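Local coordinates for Rho GTPase-activating protein 26 (Gallus gallus, PDB 1F7C) that stimulates GTP hydrolysis by the small GTPases RhoA and Cdc42 through the RhoGAP domain described here, at residues 100-105 with 178-183. Residues are numbered along the deposited sequence; the frame is centred on the assembly and turned at random.
Sequences ALKTYL and VVFGPT
The ring of F180 presents its edge, near the ring plane, to two leucine methyls of 100-105: CE2 meets L101 CD2 at 4.0 Å and L105 CD1 at 4.3 Å. Beyond this pair, Y59 packs edge-to-face with F180, and L159 of helix 146-164 also touches it. K102 CG approaches the ring obliquely. L101 reaches the ring because its CG is anti to the backbone N (chi1 -179°), and its side chain crosses that of F180 at about a right angle.

On the more open side, the aliphatic part of K102 runs across V179, with K102 CD 3.7 Å from V179 CG1. The chain bends at its third torsion, and NZ still borders the same methyl while donating to Y59 O.

T183 is split between two tasks. Its CG2 packs against L105 CB at 3.9 Å and lies 4.0 Å from K102 O, whereas OG1 turns back along its own helix to V179 O, 2.9 Å away and in the carbonyl plane with a C=O...donor angle of 155°. An alanine here is likely to open a gap beside L105 CB and to leave V179 O without its hydroxyl donor. Water bridges the backbones by donating to L105 O and T183 O; L105 O also accepts from R186.

The axes of segments 100-105 and 178-183, which lie on helices 94-106 and 173-184, come within 10.8 Å, their directions 24° apart, and the contact is made mainly by side chains, with one water joining the backbones. The V179 side of the contact borders R60, the predicted arginine finger, about 4 Å away between side chains, so this part of the all-helical RhoGAP fold probably lies next to the GTPase-facing site.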
loop_
_atom_site.group_PDB
_atom_site.type_symbol
_atom_site.label_atom_id
_atom_site.label_comp_id
_atom_site.label_asym_id
_atom_site.label_seq_id
_atom_site.Cartn_x
_atom_site.Cartn_y
_atom_site.Cartn_z
ATOM N N ALA A 100 -5.818 4.008 10.076
ATOM C CA ALA A 100 -5.462 2.819 10.826
ATOM C C ALA A 100 -4.597 1.937 9.943
ATOM O O ALA A 100 -3.573 1.407 10.384
ATOM C CB ALA A 100 -6.710 2.067 11.248
ATOM N N LEU A 101 -5.015 1.785 8.689
ATOM C CA LEU A 101 -4.289 0.967 7.738
ATOM C C LEU A 101 -2.868 1.483 7.504
ATOM O O LEU A 101 -1.919 0.698 7.474
ATOM C CB LEU A 101 -5.061 0.900 6.414
ATOM C CG LEU A 101 -4.456 0.064 5.284
ATOM C CD1 LEU A 101 -5.563 -0.491 4.408
ATOM C CD2 LEU A 101 -3.490 0.902 4.465
ATOM N N LYS A 102 -2.713 2.794 7.350
ATOM C CA LYS A 102 -1.387 3.358 7.113
ATOM C C LYS A 102 -0.449 3.266 8.325
ATOM O O LYS A 102 0.732 2.949 8.176
ATOM C CB LYS A 102 -1.492 4.818 6.653
ATOM C CG LYS A 102 -2.279 5.017 5.367
ATOM C CD LYS A 102 -2.008 6.372 4.739
ATOM C CE LYS A 102 -2.324 7.513 5.686
ATOM N NZ LYS A 102 -1.866 8.830 5.147
ATOM N N THR A 103 -0.960 3.542 9.520
ATOM C CA THR A 103 -0.114 3.469 10.708
ATOM C C THR A 103 0.311 2.024 10.991
ATOM O O THR A 103 1.427 1.790 11.450
ATOM C CB THR A 103 -0.811 4.077 11.956
ATOM O OG1 THR A 103 -1.933 3.272 12.327
ATOM C CG2 THR A 103 -1.284 5.493 11.664
ATOM N N TYR A 104 -0.569 1.061 10.711
ATOM C CA TYR A 104 -0.232 -0.347 10.907
ATOM C C TYR A 104 0.971 -0.695 10.035
ATOM O O TYR A 104 1.841 -1.461 10.444
ATOM C CB TYR A 104 -1.394 -1.262 10.512
ATOM C CG TYR A 104 -0.953 -2.691 10.236
ATOM C CD1 TYR A 104 -0.751 -3.601 11.277
ATOM C CD2 TYR A 104 -0.672 -3.113 8.937
ATOM C CE1 TYR A 104 -0.276 -4.894 11.032
ATOM C CE2 TYR A 104 -0.192 -4.403 8.677
ATOM C CZ TYR A 104 0.006 -5.287 9.731
ATOM O OH TYR A 104 0.507 -6.547 9.479
ATOM N N LEU A 105 1.000 -0.142 8.826
ATOM C CA LEU A 105 2.088 -0.390 7.894
ATOM C C LEU A 105 3.403 0.241 8.347
ATOM O O LEU A 105 4.480 -0.288 8.073
ATOM C CB LEU A 105 1.717 0.123 6.500
ATOM C CG LEU A 105 0.698 -0.722 5.733
ATOM C CD1 LEU A 105 0.311 -0.031 4.435
ATOM C CD2 LEU A 105 1.303 -2.090 5.447
ATOM N N VAL A 178 2.239 9.023 -3.968
ATOM C CA VAL A 178 2.821 9.967 -3.020
ATOM C C VAL A 178 2.538 9.560 -1.581
ATOM O O VAL A 178 3.395 9.715 -0.710
ATOM C CB VAL A 178 2.271 11.408 -3.247
ATOM C CG1 VAL A 178 2.515 12.274 -2.018
ATOM C CG2 VAL A 178 2.948 12.030 -4.461
ATOM N N VAL A 179 1.334 9.050 -1.332
ATOM C CA VAL A 179 0.959 8.633 0.014
ATOM C C VAL A 179 1.590 7.316 0.438
ATOM O O VAL A 179 1.991 7.158 1.583
ATOM C CB VAL A 179 -0.562 8.455 0.149
ATOM C CG1 VAL A 179 -0.902 7.984 1.550
ATOM C CG2 VAL A 179 -1.269 9.758 -0.154
ATOM N N PHE A 180 1.688 6.375 -0.487
ATOM C CA PHE A 180 2.218 5.061 -0.146
ATOM C C PHE A 180 3.686 4.794 -0.430
ATOM O O PHE A 180 4.247 3.857 0.118
ATOM C CB PHE A 180 1.354 3.968 -0.797
ATOM C CG PHE A 180 0.022 3.781 -0.126
ATOM C CD1 PHE A 180 -1.093 4.521 -0.528
ATOM C CD2 PHE A 180 -0.115 2.888 0.936
ATOM C CE1 PHE A 180 -2.319 4.378 0.118
ATOM C CE2 PHE A 180 -1.334 2.738 1.586
ATOM C CZ PHE A 180 -2.445 3.489 1.175
ATOM N N GLY A 181 4.296 5.608 -1.281
ATOM C CA GLY A 181 5.700 5.429 -1.601
ATOM C C GLY A 181 6.565 5.436 -0.356
ATOM O O GLY A 181 7.338 4.509 -0.139
ATOM N N PRO A 182 6.445 6.462 0.497
ATOM C CA PRO A 182 7.252 6.530 1.717
ATOM C C PRO A 182 6.755 5.607 2.825
ATOM O O PRO A 182 7.446 5.400 3.817
ATOM C CB PRO A 182 7.154 8.001 2.103
ATOM C CG PRO A 182 5.754 8.318 1.740
ATOM C CD PRO A 182 5.585 7.654 0.380
ATOM N N THR A 183 5.565 5.049 2.650
ATOM C CA THR A 183 4.987 4.169 3.652
ATOM C C THR A 183 5.344 2.707 3.434
ATOM O O THR A 183 5.299 1.909 4.371
ATOM C CB THR A 183 3.452 4.277 3.655
ATOM O OG1 THR A 183 3.070 5.648 3.793
ATOM C CG2 THR A 183 2.862 3.470 4.799
HETATM O O HOH W 1 5.648 -0.908 5.279
#